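Local structure of group 1 truncated hemoglobin (Tetrahymena pyriformis, 3AQ9) at residues 9-12 against 16-19; 56-61 against 105-110. The protein probably binds and carries oxygen at a single heme, and takes part in nitric oxide detoxification. The protein carries 1 engineered substitution. All blocks are in the same frame, centred on the assembly; numbering follows the deposited sequence.

Contact 1 (9-12 against 16-19); sequences EKLG and AMKA
Ala16 sets its methyl against two flat backbone carbonyls, those of Leu11 and Gly12; no ring or charged plane enters this contact. CB of Ala16 stands over one face of the Gly12 carbonyl group, almost straight above its carbon, with Ala16 CB to Gly12 C at 3.6 Å. At the Leu11 carbonyl the same methyl arrives tilted out of the peptide plane, near the oxygen end, and Ala16 CB lies a tight 3.1 Å from Leu11 O. The other edge of that same peptide is occupied within its own helix: Gly12 N hydrogen-bonds to Glu9 O.

Beside these carbonyls, the tips of Leu11 and Met17 meet. The Leu11 branch ending in CD1 comes up to the terminal methyl of Met17, 4.1 Å from Leu11 CD1 to Met17 CE, the two chains running at a slant to one another. Met17 gets there by leaving its backbone with CG opposite N (chi1 -173°) and then bending at both following torsions, which turns CE back toward helix 7-11. Thr51, Leu54 and Thr55 of helix 43-57 touch Met17, while Leu58, Val99 and Val103 touch Leu11.

Gly12 ends helix 7-11 in a Schellman motif, its phi of 117° being readily taken up by glycine. It belongs to the glycine pair of the AB corner known from truncated globins, where a shortened A helix turns straight into the B helix. With no hydrogen bond between the segments, this corner holds its shape through the local backbone turn and through van der Waals contact of small apolar groups.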
loop_
_atom_site.group_PDB
_atom_site.type_symbol
_atom_site.label_atom_id
_atom_site.label_comp_id
_atom_site.label_asym_id
_atom_site.label_seq_id
_atom_site.Cartn_x
_atom_site.Cartn_y
_atom_site.Cartn_z
ATOM N N GLU A 9 14.439 4.006 -3.028
ATOM C CA GLU A 9 15.343 4.208 -4.186
ATOM C C GLU A 9 15.473 2.868 -4.989
ATOM O O GLU A 9 15.553 2.872 -6.255
ATOM C CB GLU A 9 16.679 4.624 -3.645
ATOM C CG GLU A 9 16.676 5.991 -3.130
ATOM C CD GLU A 9 18.034 6.370 -2.462
ATOM O OE1 GLU A 9 18.564 5.671 -1.591
ATOM O OE2 GLU A 9 18.617 7.354 -2.892
ATOM N N LYS A 10 15.504 1.743 -4.244
ATOM C CA LYS A 10 15.701 0.469 -4.894
ATOM C C LYS A 10 14.510 0.163 -5.827
ATOM O O LYS A 10 14.708 -0.501 -6.858
ATOM C CB LYS A 10 15.883 -0.624 -3.851
ATOM C CG LYS A 10 17.300 -0.647 -3.245
ATOM C CD LYS A 10 17.279 -1.476 -1.930
ATOM C CE LYS A 10 18.715 -1.761 -1.342
ATOM N NZ LYS A 10 18.327 -2.724 -0.262
ATOM N N LEU A 11 13.320 0.619 -5.458
ATOM C CA LEU A 11 12.080 0.432 -6.307
ATOM C C LEU A 11 12.091 1.248 -7.563
ATOM O O LEU A 11 11.274 0.984 -8.464
ATOM C CB LEU A 11 10.767 0.862 -5.487
ATOM C CG LEU A 11 10.561 -0.088 -4.476
ATOM C CD1 LEU A 11 9.414 0.368 -3.587
ATOM C CD2 LEU A 11 10.342 -1.493 -5.152
ATOM N N GLY A 12 12.871 2.315 -7.597
ATOM C CA GLY A 12 12.893 3.279 -8.714
ATOM C C GLY A 12 12.463 4.680 -8.320
ATOM O O GLY A 12 12.273 5.530 -9.192
ATOM N N ALA A 16 8.623 5.539 -9.938
ATOM C CA ALA A 16 8.140 4.145 -9.724
ATOM C C ALA A 16 6.975 4.145 -8.727
ATOM O O ALA A 16 6.015 3.405 -8.949
ATOM C CB ALA A 16 9.275 3.228 -9.130
ATOM N N MET A 17 7.013 4.943 -7.682
ATOM C CA MET A 17 5.941 4.937 -6.714
ATOM C C MET A 17 4.652 5.474 -7.405
ATOM O O MET A 17 3.541 4.970 -7.093
ATOM C CB MET A 17 6.251 5.822 -5.513
ATOM C CG MET A 17 5.179 5.606 -4.532
ATOM S SD MET A 17 5.198 3.893 -3.709
ATOM C CE MET A 17 7.145 3.776 -3.836
ATOM N N LYS A 18 4.782 6.518 -8.180
ATOM C CA LYS A 18 3.615 7.089 -8.864
ATOM C C LYS A 18 2.957 6.118 -9.809
ATOM O O LYS A 18 1.736 6.234 -10.089
ATOM C CB LYS A 18 3.974 8.396 -9.598
ATOM C CG LYS A 18 4.202 9.470 -8.473
ATOM C CD LYS A 18 4.390 10.765 -9.287
ATOM C CE LYS A 18 4.460 11.878 -8.249
ATOM N NZ LYS A 18 4.534 13.112 -9.062
ATOM N N ALA A 19 3.744 5.233 -10.428
ATOM C CA ALA A 19 3.174 4.160 -11.291
ATOM C C ALA A 19 2.642 2.979 -10.411
ATOM O O ALA A 19 1.606 2.390 -10.712
ATOM C CB ALA A 19 4.242 3.667 -12.283
#

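Contact 2 (56-61 against 105-110); sequences MLLGGP and NEAAKV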
loop_
_atom_site.group_PDB
_atom_site.type_symbol
_atom_site.label_atom_id
_atom_site.label_comp_id
_atom_site.label_asym_id
_atom_site.label_seq_id
_atom_site.Cartn_x
_atom_site.Cartn_y
_atom_site.Cartn_z
ATOM N N MET A 56 6.829 7.615 2.304
ATOM C CA MET A 56 7.469 7.865 3.648
ATOM C C MET A 56 7.919 6.511 4.253
ATOM O O MET A 56 9.057 6.365 4.763
ATOM C CB MET A 56 6.367 8.496 4.542
ATOM C CG MET A 56 6.890 8.748 6.046
ATOM S SD MET A 56 6.585 7.225 7.020
ATOM C CE MET A 56 4.731 7.242 7.042
ATOM N N LEU A 57 7.092 5.494 4.205
ATOM C CA LEU A 57 7.396 4.265 4.971
ATOM C C LEU A 57 8.656 3.578 4.390
ATOM O O LEU A 57 9.433 2.927 5.133
ATOM C CB LEU A 57 6.213 3.284 4.807
ATOM C CG LEU A 57 5.693 2.448 5.880
ATOM C CD1 LEU A 57 5.596 3.325 7.287
ATOM C CD2 LEU A 57 4.388 1.893 5.545
ATOM N N LEU A 58 8.814 3.705 3.033
ATOM C CA LEU A 58 9.884 3.016 2.391
ATOM C C LEU A 58 11.131 3.849 2.229
ATOM O O LEU A 58 12.080 3.447 1.532
ATOM C CB LEU A 58 9.374 2.472 1.000
ATOM C CG LEU A 58 8.183 1.473 1.186
ATOM C CD1 LEU A 58 7.721 1.056 -0.294
ATOM C CD2 LEU A 58 8.589 0.281 2.051
ATOM N N GLY A 59 11.188 5.029 2.912
ATOM C CA GLY A 59 12.464 5.719 3.033
ATOM C C GLY A 59 12.656 6.835 2.053
ATOM O O GLY A 59 13.737 7.395 1.943
ATOM N N GLY A 60 11.586 7.160 1.295
ATOM C CA GLY A 60 11.595 8.378 0.489
ATOM C C GLY A 60 11.263 9.631 1.282
ATOM O O GLY A 60 11.287 9.584 2.532
ATOM N N PRO A 61 10.997 10.760 0.592
ATOM C CA PRO A 61 10.647 11.984 1.317
ATOM C C PRO A 61 9.412 11.779 2.193
ATOM O O PRO A 61 8.575 10.950 1.900
ATOM C CB PRO A 61 10.273 12.952 0.188
ATOM C CG PRO A 61 11.143 12.474 -1.006
ATOM C CD PRO A 61 11.049 11.021 -0.899
ATOM N N ASN A 105 10.432 -8.201 -1.040
ATOM C CA ASN A 105 10.305 -8.762 0.346
ATOM C C ASN A 105 10.680 -7.729 1.402
ATOM O O ASN A 105 10.048 -7.677 2.465
ATOM C CB ASN A 105 11.215 -9.994 0.481
ATOM C CG ASN A 105 10.686 -11.191 -0.351
ATOM O OD1 ASN A 105 9.461 -11.237 -0.724
ATOM N ND2 ASN A 105 11.591 -12.178 -0.651
ATOM N N GLU A 106 11.711 -6.919 1.117
ATOM C CA GLU A 106 12.087 -5.848 2.060
ATOM C C GLU A 106 10.900 -4.888 2.252
ATOM O O GLU A 106 10.580 -4.481 3.366
ATOM C CB GLU A 106 13.327 -5.071 1.586
ATOM C CG GLU A 106 14.693 -5.813 1.814
ATOM C CD GLU A 106 14.814 -6.396 3.313
ATOM O OE1 GLU A 106 14.866 -7.678 3.412
ATOM O OE2 GLU A 106 14.842 -5.658 4.401
ATOM N N ALA A 107 10.227 -4.546 1.147
ATOM C CA ALA A 107 9.156 -3.606 1.235
ATOM C C ALA A 107 7.986 -4.232 2.019
ATOM O O ALA A 107 7.388 -3.579 2.919
ATOM C CB ALA A 107 8.617 -3.218 -0.202
ATOM N N ALA A 108 7.654 -5.492 1.715
ATOM C CA ALA A 108 6.530 -6.139 2.420
ATOM C C ALA A 108 6.853 -6.248 3.874
ATOM O O ALA A 108 5.938 -6.144 4.713
ATOM C CB ALA A 108 6.233 -7.507 1.884
ATOM N N LYS A 109 8.100 -6.511 4.223
ATOM C CA LYS A 109 8.455 -6.706 5.693
ATOM C C LYS A 109 8.249 -5.392 6.449
ATOM O O LYS A 109 7.800 -5.436 7.624
ATOM C CB LYS A 109 9.903 -7.140 5.876
ATOM C CG LYS A 109 10.101 -8.614 5.547
ATOM C CD LYS A 109 11.601 -9.068 5.774
ATOM C CE LYS A 109 12.209 -8.436 7.043
ATOM N NZ LYS A 109 13.570 -9.117 7.266
ATOM N N VAL A 110 8.511 -4.238 5.806
ATOM C CA VAL A 110 8.220 -2.942 6.499
ATOM C C VAL A 110 6.718 -2.788 6.651
ATOM O O VAL A 110 6.204 -2.545 7.724
ATOM C CB VAL A 110 8.818 -1.725 5.717
ATOM C CG1 VAL A 110 8.256 -0.407 6.304
ATOM C CG2 VAL A 110 10.421 -1.783 5.804
#
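Leu58 reaches across to Ala107 and Val110, and its side chain is worth following outward. CB points alongside helix 101-112 rather than at it, and makes none of the close contacts. CG lies beside the backbone N (chi1 -61°), a torsion that swings the end of the chain nearer to the helix. From there the branches part. CD1 continues the chain in extended form toward Leu11 of helix 7-11, whereas CD2 goes to helix 101-112 and touches it at several points. Leu58 CD2 rests 4.0 Å from Ala107 CA and 4.2 Å from Ala107 CB, and it is again 4.2 Å from CB of Val110, so one methyl sits against residues a helical turn apart.

Val110 works the other half of the interface. Its CG1, opposite the backbone N, comes 3.9 Å from Leu57 CG and 3.7 Å from Leu57 O; Leu57 and Val110 pass side by side, each running the other way. CB of Leu57 points toward helix 101-112, and the same side chain also approaches the heme, so this join adjoins the heme pocket. Ile7 also touches Val110, and the backbone of Leu58 hydrogen-bonds with Tyr8, which ties the N-terminal helix to this join.

Beyond Leu57 helix 43-57 stops: Gly59, with positive phi, closes a Schellman motif, and its N bonds to Met56 O at 3.1 Å. The Gly59-Gly60 pair is the one that truncated globins carry after the E helix. Small Ala107 permits close approach to helix 101-112, and burial of aliphatic surface holds the E-helix end against the H helix.

Contact 1 lies wholly upstream of contact 2 in the sequence, yet their centres lie only 11 Å apart and the two meet directly: Leu11 CD1 is 3.8 Å from Leu58 CD1. These two leucines, one from each contact, connect the corner between helices 7-11 and 13-28 with the end of helix 43-57 and so with helix 101-112. Each contact also includes a helix terminated by a glycine-based Schellman motif. The heme lies closer to 56-61/105-110, with the Leu57 side chain about 4 Å from it and about 10 Å from that of His73, the predicted proximal ligand of the iron. In 9-12/16-19 the side chain of Met17 stays about 10 Å from the heme.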